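Local atomic coordinates of biotin transporter BioY (Lactococcus lactis subsp. cremoris, PDB entry 4DVE), a protein that binds biotin within the membrane as the substrate-specific S component of an energy-coupling factor ABC transporter, and probably delivers it for uptake. Residues F25-I30 with V71-A76; G42-P47 with I164-F169; G130-V135 with K176-V181. All coordinates share one frame; numbering follows the deposited sequence.

Interaction 1: residues F25-I30 with V71-A76; sequences FMTAFI and VGAFLA. With BNG (nonyl beta-D-glucopyranoside), chain E.
I30 lays a methyl squarely on the aromatic ring of F74, a CH-pi contact. Its CG2 stands 3.5 Å from the centroid of the F74 ring and only 3° off the ring normal, so that all six ring carbons are almost equally near. The first torsion of I30 explains this: a chi1 of -66° sets CG1 opposite the carbonyl carbon and so leaves CG2 opposite the backbone N, facing F74.

The remaining apolar contacts flank that one. The longer branch of I30, CG1-CD1, runs toward V71, where CD1 meets V71 CG2 at 3.9 Å, the two side chains crossing at about a right angle. On the other flank, T27 CG2 comes to 4.1 Å from F74 CB, and T27 OG1 lies 4.0 Å from A73 CB.

No hydrogen bond joins the two segments directly, but a polar cluster gathers at T27. The glucoside hydroxyl O2 of the detergent donates to T27 OG1 over 2.7 Å, and the same OG1 is also hydrogen-bonded to S23 O and S70 O, the latter on the partner helix. A73 CB sits 3.5 Å from that detergent O2, and A28 CB brushes the alkyl chain at C4'.

The segment axes approach to 8.7 Å at a crossing angle of -48°, a close crossing of helices 13-33 and 52-80 in a helical membrane protein, with a nonyl glucoside site along its outer margin.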
loop_
_atom_site.group_PDB
_atom_site.type_symbol
_atom_site.label_atom_id
_atom_site.label_comp_id
_atom_site.label_asym_id
_atom_site.label_seq_id
_atom_site.Cartn_x
_atom_site.Cartn_y
_atom_site.Cartn_z
ATOM N N PHE A 25 -9.040 11.619 -1.826
ATOM C CA PHE A 25 -9.165 11.139 -0.444
ATOM C C PHE A 25 -8.163 10.026 -0.068
ATOM O O PHE A 25 -7.606 10.018 1.035
ATOM C CB PHE A 25 -10.590 10.675 -0.123
ATOM C CG PHE A 25 -10.730 10.152 1.276
ATOM C CD1 PHE A 25 -11.069 10.998 2.318
ATOM C CD2 PHE A 25 -10.461 8.812 1.564
ATOM C CE1 PHE A 25 -11.171 10.518 3.622
ATOM C CE2 PHE A 25 -10.552 8.333 2.861
ATOM C CZ PHE A 25 -10.915 9.186 3.889
HETATM N N MSE A 26 -7.958 9.091 -0.983
HETATM C CA MSE A 26 -7.087 7.940 -0.762
HETATM C C MSE A 26 -5.659 8.409 -0.608
HETATM O O MSE A 26 -4.985 7.969 0.315
HETATM C CB MSE A 26 -7.296 6.932 -1.916
HETATM C CG MSE A 26 -6.620 5.591 -1.707
HETATM SE SE MSE A 26 -7.482 4.599 -0.222
HETATM C CE MSE A 26 -5.980 4.804 1.007
ATOM N N THR A 27 -5.212 9.313 -1.496
ATOM C CA THR A 27 -3.897 9.952 -1.410
ATOM C C THR A 27 -3.724 10.705 -0.077
ATOM O O THR A 27 -2.735 10.517 0.626
ATOM C CB THR A 27 -3.677 10.919 -2.588
ATOM O OG1 THR A 27 -3.771 10.213 -3.840
ATOM C CG2 THR A 27 -2.322 11.648 -2.473
ATOM N N ALA A 28 -4.722 11.493 0.289
ATOM C CA ALA A 28 -4.700 12.224 1.559
ATOM C C ALA A 28 -4.656 11.270 2.764
ATOM O O ALA A 28 -3.937 11.541 3.742
ATOM C CB ALA A 28 -5.908 13.160 1.660
ATOM N N PHE A 29 -5.410 10.164 2.682
ATOM C CA PHE A 29 -5.469 9.174 3.765
ATOM C C PHE A 29 -4.113 8.508 4.015
ATOM O O PHE A 29 -3.665 8.345 5.162
ATOM C CB PHE A 29 -6.537 8.120 3.455
ATOM C CG PHE A 29 -6.767 7.151 4.563
ATOM C CD1 PHE A 29 -7.474 7.533 5.687
ATOM C CD2 PHE A 29 -6.250 5.872 4.505
ATOM C CE1 PHE A 29 -7.679 6.643 6.731
ATOM C CE2 PHE A 29 -6.455 4.980 5.542
ATOM C CZ PHE A 29 -7.159 5.366 6.660
ATOM N N ILE A 30 -3.444 8.157 2.931
ATOM C CA ILE A 30 -2.119 7.584 3.011
ATOM C C ILE A 30 -1.143 8.560 3.687
ATOM O O ILE A 30 -0.304 8.169 4.554
ATOM C CB ILE A 30 -1.614 7.178 1.618
ATOM C CG1 ILE A 30 -2.459 6.030 1.032
ATOM C CG2 ILE A 30 -0.134 6.768 1.707
ATOM C CD1 ILE A 30 -2.345 5.893 -0.493
ATOM N N VAL A 71 -1.863 6.129 -5.248
ATOM C CA VAL A 71 -0.557 5.803 -4.622
ATOM C C VAL A 71 0.568 6.521 -5.353
ATOM O O VAL A 71 1.497 7.063 -4.741
ATOM C CB VAL A 71 -0.314 4.257 -4.542
ATOM C CG1 VAL A 71 1.135 3.921 -4.145
ATOM C CG2 VAL A 71 -1.319 3.635 -3.567
ATOM N N GLY A 72 0.465 6.553 -6.670
ATOM C CA GLY A 72 1.427 7.245 -7.504
ATOM C C GLY A 72 1.530 8.701 -7.146
ATOM O O GLY A 72 2.632 9.248 -7.066
ATOM N N ALA A 73 0.383 9.324 -6.901
ATOM C CA ALA A 73 0.359 10.729 -6.583
ATOM C C ALA A 73 1.047 10.978 -5.245
ATOM O O ALA A 73 1.765 11.964 -5.081
ATOM C CB ALA A 73 -1.081 11.266 -6.590
ATOM N N PHE A 74 0.778 10.101 -4.279
ATOM C CA PHE A 74 1.410 10.156 -2.967
ATOM C C PHE A 74 2.946 10.054 -3.118
ATOM O O PHE A 74 3.705 10.849 -2.565
ATOM C CB PHE A 74 0.858 9.015 -2.078
ATOM C CG PHE A 74 1.763 8.624 -0.945
ATOM C CD1 PHE A 74 1.987 9.485 0.118
ATOM C CD2 PHE A 74 2.391 7.384 -0.931
ATOM C CE1 PHE A 74 2.861 9.136 1.161
ATOM C CE2 PHE A 74 3.236 7.028 0.125
ATOM C CZ PHE A 74 3.473 7.905 1.151
ATOM N N LEU A 75 3.388 9.059 -3.874
ATOM C CA LEU A 75 4.813 8.821 -4.063
ATOM C C LEU A 75 5.477 9.989 -4.803
ATOM O O LEU A 75 6.594 10.399 -4.449
ATOM C CB LEU A 75 5.047 7.495 -4.814
ATOM C CG LEU A 75 4.656 6.232 -4.073
ATOM C CD1 LEU A 75 4.786 4.985 -4.974
ATOM C CD2 LEU A 75 5.520 6.086 -2.840
ATOM N N ALA A 76 4.787 10.516 -5.816
ATOM C CA ALA A 76 5.265 11.677 -6.557
ATOM C C ALA A 76 5.485 12.882 -5.617
ATOM O O ALA A 76 6.496 13.598 -5.714
ATOM C CB ALA A 76 4.294 12.025 -7.691
HETATM C C1 BNG E . -4.521 13.646 -6.192
HETATM C C2 BNG E . -5.243 12.395 -6.678
HETATM C C3 BNG E . -5.331 12.373 -8.200
HETATM C C4 BNG E . -5.855 13.699 -8.736
HETATM C C5 BNG E . -5.097 14.872 -8.127
HETATM C C6 BNG E . -5.670 16.201 -8.605
HETATM C "C1'" BNG E . -3.969 14.886 -4.259
HETATM C "C2'" BNG E . -4.461 15.120 -2.835
HETATM C "C3'" BNG E . -3.343 15.669 -1.956
HETATM C "C4'" BNG E . -3.761 15.685 -0.489
HETATM C "C5'" BNG E . -2.682 16.322 0.378
HETATM C "C6'" BNG E . -2.984 16.120 1.859
HETATM C "C7'" BNG E . -2.090 17.002 2.723
HETATM C "C8'" BNG E . -2.207 16.623 4.194
HETATM C "C9'" BNG E . -3.651 16.634 4.645
HETATM O O1 BNG E . -4.540 13.681 -4.766
HETATM O O2 BNG E . -4.542 11.232 -6.224
HETATM O O3 BNG E . -6.203 11.313 -8.611
HETATM O O4 BNG E . -5.713 13.727 -10.161
HETATM O O5 BNG E . -5.178 14.804 -6.704
HETATM O O6 BNG E . -5.246 17.248 -7.725
#

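Interaction 2: residues G42-P47 with I164-F169; sequences GFIPVP and ISNLVF. With BTN (biotin), chain D.
V46 and F169 meet in the biotin pocket of this S component, where a loop between helices 13-33 and 52-80 folds against helix 159-165 and the turn that leads into helix 170-189. F169 is the side chain to follow. Its CB lies 3.5 Å from biotin N1, and CG is placed opposite its own carbonyl carbon (chi1 -59°), which turns one face of the ring to the fused rings of biotin. CG touches biotin C5 and N1, while CD1 comes to 3.4 Å from the ureido carbon C3. Biotin C4 stands 3.6 Å above the ring centre; V168 CG1 occupies the opposite face, leaving the ring clamped between ligand and protein. CD2 stays beside C5 and C4. Farther out, CE1 approaches P47 O, CE2 takes the I44 CD1 methyl at 3.9 Å, and CZ reaches V46 CG1 at 3.6 Å, with V46 O lying at the ring edge, in its plane. V46 CG1 also touches biotin C7, which ties loop, ring and ligand together.

Away from the ligand, I44 CG2 packs on S165 CB, whose neighbouring hydroxyl is hydrogen-bonded to T161 O. P47 O accepts the ureido N-H of biotin N2 over 2.9 Å, with an N-H...O angle of 149°.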
loop_
_atom_site.group_PDB
_atom_site.type_symbol
_atom_site.label_atom_id
_atom_site.label_comp_id
_atom_site.label_asym_id
_atom_site.label_seq_id
_atom_site.Cartn_x
_atom_site.Cartn_y
_atom_site.Cartn_z
ATOM N N GLY A 42 15.587 -2.862 16.471
ATOM C CA GLY A 42 17.028 -2.786 16.740
ATOM C C GLY A 42 17.853 -3.000 15.485
ATOM O O GLY A 42 18.659 -2.149 15.082
ATOM N N PHE A 43 17.563 -4.124 14.846
ATOM C CA PHE A 43 18.526 -4.835 14.026
ATOM C C PHE A 43 18.620 -4.407 12.570
ATOM O O PHE A 43 19.598 -4.758 11.905
ATOM C CB PHE A 43 18.272 -6.345 14.089
ATOM C CG PHE A 43 16.914 -6.719 14.591
ATOM C CD1 PHE A 43 15.889 -6.979 13.716
ATOM C CD2 PHE A 43 16.675 -6.838 15.959
ATOM C CE1 PHE A 43 14.639 -7.339 14.187
ATOM C CE2 PHE A 43 15.425 -7.195 16.435
ATOM C CZ PHE A 43 14.407 -7.444 15.548
ATOM N N ILE A 44 17.616 -3.683 12.071
ATOM C CA ILE A 44 17.717 -3.085 10.735
ATOM C C ILE A 44 17.254 -1.637 10.792
ATOM O O ILE A 44 16.535 -1.229 11.696
ATOM C CB ILE A 44 16.975 -3.930 9.666
ATOM C CG1 ILE A 44 15.508 -4.169 10.069
ATOM C CG2 ILE A 44 17.723 -5.250 9.448
ATOM C CD1 ILE A 44 14.653 -4.813 8.990
ATOM N N PRO A 45 17.706 -0.823 9.847
ATOM C CA PRO A 45 17.326 0.573 9.904
ATOM C C PRO A 45 15.988 0.865 9.183
ATOM O O PRO A 45 15.922 1.802 8.401
ATOM C CB PRO A 45 18.510 1.256 9.209
ATOM C CG PRO A 45 18.942 0.258 8.177
ATOM C CD PRO A 45 18.719 -1.089 8.807
ATOM N N VAL A 46 14.960 0.049 9.441
ATOM C CA VAL A 46 13.622 0.201 8.863
ATOM C C VAL A 46 12.635 0.112 10.032
ATOM O O VAL A 46 12.645 -0.869 10.771
ATOM C CB VAL A 46 13.315 -0.910 7.819
ATOM C CG1 VAL A 46 11.888 -0.821 7.269
ATOM C CG2 VAL A 46 14.332 -0.865 6.700
ATOM N N PRO A 47 11.795 1.138 10.203
ATOM C CA PRO A 47 10.827 1.147 11.291
ATOM C C PRO A 47 9.515 0.397 11.010
ATOM O O PRO A 47 9.115 0.178 9.846
ATOM C CB PRO A 47 10.540 2.651 11.465
ATOM C CG PRO A 47 10.620 3.191 10.090
ATOM C CD PRO A 47 11.766 2.414 9.448
ATOM N N ILE A 164 15.213 -12.580 7.370
ATOM C CA ILE A 164 14.810 -12.982 8.719
ATOM C C ILE A 164 14.387 -11.797 9.604
ATOM O O ILE A 164 13.381 -11.883 10.333
ATOM C CB ILE A 164 15.923 -13.784 9.421
ATOM C CG1 ILE A 164 16.072 -15.155 8.763
ATOM C CG2 ILE A 164 15.601 -13.961 10.897
ATOM C CD1 ILE A 164 17.267 -15.948 9.294
ATOM N N SER A 165 15.131 -10.699 9.518
ATOM C CA SER A 165 14.823 -9.478 10.268
ATOM C C SER A 165 13.447 -8.912 9.878
ATOM O O SER A 165 12.738 -8.331 10.715
ATOM C CB SER A 165 15.899 -8.406 10.037
ATOM O OG SER A 165 17.150 -8.838 10.521
ATOM N N ASN A 166 13.070 -9.110 8.625
ATOM C CA ASN A 166 11.777 -8.650 8.147
ATOM C C ASN A 166 10.570 -9.386 8.716
ATOM O O ASN A 166 9.454 -8.910 8.596
ATOM C CB ASN A 166 11.738 -8.635 6.623
ATOM C CG ASN A 166 12.260 -7.318 6.075
ATOM O OD1 ASN A 166 13.485 -7.034 6.085
ATOM N ND2 ASN A 166 11.350 -6.473 5.696
ATOM N N LEU A 167 10.799 -10.521 9.370
ATOM C CA LEU A 167 9.740 -11.218 10.082
ATOM C C LEU A 167 9.128 -10.353 11.188
ATOM O O LEU A 167 7.932 -10.485 11.488
ATOM C CB LEU A 167 10.268 -12.534 10.657
ATOM C CG LEU A 167 10.608 -13.618 9.612
ATOM C CD1 LEU A 167 11.319 -14.839 10.238
ATOM C CD2 LEU A 167 9.352 -14.030 8.858
ATOM N N VAL A 168 9.923 -9.445 11.749
ATOM C CA VAL A 168 9.443 -8.443 12.703
ATOM C C VAL A 168 8.236 -7.637 12.195
ATOM O O VAL A 168 7.442 -7.187 13.016
ATOM C CB VAL A 168 10.559 -7.441 13.137
ATOM C CG1 VAL A 168 10.785 -6.328 12.097
ATOM C CG2 VAL A 168 10.251 -6.830 14.480
ATOM N N PHE A 169 8.122 -7.456 10.870
ATOM C CA PHE A 169 7.019 -6.687 10.273
ATOM C C PHE A 169 5.733 -7.472 10.086
ATOM O O PHE A 169 4.676 -6.857 9.891
ATOM C CB PHE A 169 7.423 -6.052 8.940
ATOM C CG PHE A 169 8.593 -5.128 9.058
ATOM C CD1 PHE A 169 8.598 -4.108 10.013
ATOM C CD2 PHE A 169 9.711 -5.310 8.266
ATOM C CE1 PHE A 169 9.713 -3.291 10.175
ATOM C CE2 PHE A 169 10.814 -4.490 8.409
ATOM C CZ PHE A 169 10.825 -3.482 9.373
HETATM C C11 BTN D . 9.602 5.049 4.552
HETATM O O11 BTN D . 8.760 5.858 5.005
HETATM O O12 BTN D . 10.770 5.416 4.360
HETATM C C10 BTN D . 9.212 3.601 4.202
HETATM C C9 BTN D . 9.202 2.667 5.415
HETATM C C8 BTN D . 8.869 1.220 4.982
HETATM C C7 BTN D . 8.552 0.334 6.197
HETATM C C2 BTN D . 8.184 -1.088 5.810
HETATM S S1 BTN D . 6.609 -1.133 4.937
HETATM C C6 BTN D . 6.451 -2.877 5.248
HETATM C C5 BTN D . 7.067 -3.169 6.639
HETATM N N1 BTN D . 6.071 -3.071 7.674
HETATM C C3 BTN D . 6.291 -2.065 8.516
HETATM O O3 BTN D . 5.592 -1.776 9.488
HETATM N N2 BTN D . 7.416 -1.437 8.132
HETATM C C4 BTN D . 8.045 -2.044 6.986
#

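Interaction 3: residues G130-V135 with K176-V181; sequences GELIIV and KAILTV. With BTN (biotin), chain D.
V181 packs closely on L132: its CG2 lies 3.6 Å from L132 CA, at the backbone of the neighbouring helix, and 3.9 Å from L132 CB. CG2 is the branch of V181 that points into the partner helix, and both methyls lie against the CG methylene of E131. The side chains of E131 and V181 run antiparallel alongside one another, their closest carbons, E131 CG and V181 CG2, 4.0 Å apart. The carboxylate beyond that methylene forms salt bridges with R188 and R185, farther along helix 170-189, which probably balance the charge of the buried acid.

L132 extends its CG away from the backbone N (chi1 177°), and a chi2 of 55° brings L132 CD1 to 3.9 Å from A177 CB. The modelled approach of L132 to the end of I178 is too short to be trusted. With an alanine here, CD1 and CD2 are gone, and A177 would probably keep V135 alone of its two apolar partners on the other segment, with a gap opened beside it.

The local axes of 130-135 and 176-181, on helices 128-155 and 170-189, run at 135° to each other and come within 9.3 Å, an inclined antiparallel pair in the transmembrane bundle. V135 continues the seam, its CG1 3.7 Å from A177 CB.

On the second helix K176 O is gripped twice, by T180 N and by T180 OG1 at 2.8 Å, from opposite faces of the carbonyl plane. The K176 side chain leads away from the seam, bent midway along its length, until NZ makes a weak hydrogen bond to biotin O3. D173, I49 O and N52 also hold that ammonium.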
loop_
_atom_site.group_PDB
_atom_site.type_symbol
_atom_site.label_atom_id
_atom_site.label_comp_id
_atom_site.label_asym_id
_atom_site.label_seq_id
_atom_site.Cartn_x
_atom_site.Cartn_y
_atom_site.Cartn_z
ATOM N N GLY A 130 -10.597 -15.007 0.518
ATOM C CA GLY A 130 -9.907 -14.787 -0.761
ATOM C C GLY A 130 -9.317 -13.373 -0.884
ATOM O O GLY A 130 -8.154 -13.197 -1.249
ATOM N N GLU A 131 -10.101 -12.365 -0.543
ATOM C CA GLU A 131 -9.617 -10.997 -0.599
ATOM C C GLU A 131 -8.416 -10.800 0.340
ATOM O O GLU A 131 -7.419 -10.162 -0.046
ATOM C CB GLU A 131 -10.731 -10.004 -0.242
ATOM C CG GLU A 131 -10.333 -8.524 -0.302
ATOM C CD GLU A 131 -11.500 -7.617 -0.683
ATOM O OE1 GLU A 131 -11.332 -6.371 -0.778
ATOM O OE2 GLU A 131 -12.610 -8.150 -0.894
ATOM N N LEU A 132 -8.516 -11.346 1.552
ATOM C CA LEU A 132 -7.454 -11.232 2.553
ATOM C C LEU A 132 -6.156 -11.885 2.049
ATOM O O LEU A 132 -5.074 -11.344 2.229
ATOM C CB LEU A 132 -7.875 -11.842 3.908
ATOM C CG LEU A 132 -6.815 -11.839 5.028
ATOM C CD1 LEU A 132 -6.259 -10.437 5.301
ATOM C CD2 LEU A 132 -7.363 -12.465 6.316
ATOM N N ILE A 133 -6.283 -13.030 1.394
ATOM C CA ILE A 133 -5.113 -13.702 0.871
ATOM C C ILE A 133 -4.451 -12.884 -0.248
ATOM O O ILE A 133 -3.230 -12.793 -0.295
ATOM C CB ILE A 133 -5.436 -15.136 0.411
ATOM C CG1 ILE A 133 -5.881 -15.996 1.615
ATOM C CG2 ILE A 133 -4.238 -15.744 -0.317
ATOM C CD1 ILE A 133 -4.973 -15.912 2.845
ATOM N N ILE A 134 -5.249 -12.294 -1.137
ATOM C CA ILE A 134 -4.716 -11.396 -2.183
ATOM C C ILE A 134 -4.003 -10.189 -1.562
ATOM O O ILE A 134 -2.882 -9.805 -1.982
ATOM C CB ILE A 134 -5.827 -10.950 -3.172
ATOM C CG1 ILE A 134 -6.339 -12.161 -3.957
ATOM C CG2 ILE A 134 -5.335 -9.852 -4.135
ATOM C CD1 ILE A 134 -7.728 -11.924 -4.555
ATOM N N VAL A 135 -4.611 -9.606 -0.536
ATOM C CA VAL A 135 -3.999 -8.469 0.132
ATOM C C VAL A 135 -2.688 -8.889 0.816
ATOM O O VAL A 135 -1.683 -8.198 0.712
ATOM C CB VAL A 135 -4.968 -7.771 1.123
ATOM C CG1 VAL A 135 -4.217 -6.736 1.975
ATOM C CG2 VAL A 135 -6.131 -7.116 0.356
ATOM N N LYS A 176 -2.751 -5.110 9.655
ATOM C CA LYS A 176 -3.088 -4.090 8.641
ATOM C C LYS A 176 -3.877 -4.686 7.498
ATOM O O LYS A 176 -4.801 -4.061 7.019
ATOM C CB LYS A 176 -1.853 -3.379 8.073
ATOM C CG LYS A 176 -1.096 -2.516 9.089
ATOM C CD LYS A 176 0.310 -2.173 8.576
ATOM C CE LYS A 176 1.359 -2.125 9.670
ATOM N NZ LYS A 176 2.726 -1.955 9.115
ATOM N N ALA A 177 -3.483 -5.870 7.036
ATOM C CA ALA A 177 -4.173 -6.533 5.927
ATOM C C ALA A 177 -5.611 -6.930 6.327
ATOM O O ALA A 177 -6.540 -6.808 5.506
ATOM C CB ALA A 177 -3.390 -7.760 5.448
ATOM N N ILE A 178 -5.782 -7.405 7.574
ATOM C CA ILE A 178 -7.091 -7.802 8.088
ATOM C C ILE A 178 -7.989 -6.574 8.185
ATOM O O ILE A 178 -9.170 -6.621 7.789
ATOM C CB ILE A 178 -7.061 -8.422 9.518
ATOM C CG1 ILE A 178 -6.258 -9.728 9.636
ATOM C CG2 ILE A 178 -8.456 -8.684 10.034
ATOM C CD1 ILE A 178 -6.308 -10.653 8.462
ATOM N N LEU A 179 -7.457 -5.497 8.754
ATOM C CA LEU A 179 -8.237 -4.257 8.884
ATOM C C LEU A 179 -8.570 -3.695 7.504
ATOM O O LEU A 179 -9.651 -3.117 7.307
ATOM C CB LEU A 179 -7.480 -3.201 9.706
ATOM C CG LEU A 179 -7.416 -3.465 11.212
ATOM C CD1 LEU A 179 -6.371 -2.569 11.886
ATOM C CD2 LEU A 179 -8.801 -3.261 11.826
ATOM N N THR A 180 -7.624 -3.837 6.567
ATOM C CA THR A 180 -7.859 -3.448 5.168
ATOM C C THR A 180 -9.097 -4.145 4.590
ATOM O O THR A 180 -9.994 -3.491 4.056
ATOM C CB THR A 180 -6.630 -3.709 4.267
ATOM O OG1 THR A 180 -5.576 -2.781 4.600
ATOM C CG2 THR A 180 -6.995 -3.565 2.772
ATOM N N VAL A 181 -9.163 -5.462 4.723
ATOM C CA VAL A 181 -10.294 -6.209 4.173
ATOM C C VAL A 181 -11.605 -5.787 4.852
ATOM O O VAL A 181 -12.598 -5.483 4.161
ATOM C CB VAL A 181 -10.066 -7.726 4.208
ATOM C CG1 VAL A 181 -11.301 -8.493 3.671
ATOM C CG2 VAL A 181 -8.817 -8.062 3.399
HETATM C C11 BTN D . 9.602 5.049 4.552
HETATM O O11 BTN D . 8.760 5.858 5.005
HETATM O O12 BTN D . 10.770 5.416 4.360
HETATM C C10 BTN D . 9.212 3.601 4.202
HETATM C C9 BTN D . 9.202 2.667 5.415
HETATM C C8 BTN D . 8.869 1.220 4.982
HETATM C C7 BTN D . 8.552 0.334 6.197
HETATM C C2 BTN D . 8.184 -1.088 5.810
HETATM S S1 BTN D . 6.609 -1.133 4.937
HETATM C C6 BTN D . 6.451 -2.877 5.248
HETATM C C5 BTN D . 7.067 -3.169 6.639
HETATM N N1 BTN D . 6.071 -3.071 7.674
HETATM C C3 BTN D . 6.291 -2.065 8.516
HETATM O O3 BTN D . 5.592 -1.776 9.488
HETATM N N2 BTN D . 7.416 -1.437 8.132
HETATM C C4 BTN D . 8.045 -2.044 6.986
#

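In the fold
Interactions 2 and 3 share one ligand. Both touch biotin, on its ureido ring: F169 and P47 from interaction 2, K176 from interaction 3. Their centres lie 22 Å apart, yet their nearest atoms approach to about 5 Å. S99, I49 and D173 are also hydrogen-bonded to the ligand. Interaction 1 stands apart, its centre 25 Å from that of interaction 2 and 20 Å from that of interaction 3, on the opposite side of the chain's centre from the latter. Even so, the F74 side chain comes within about 7 Å of biotin and touches L85 and W106, both of the biotin pocket.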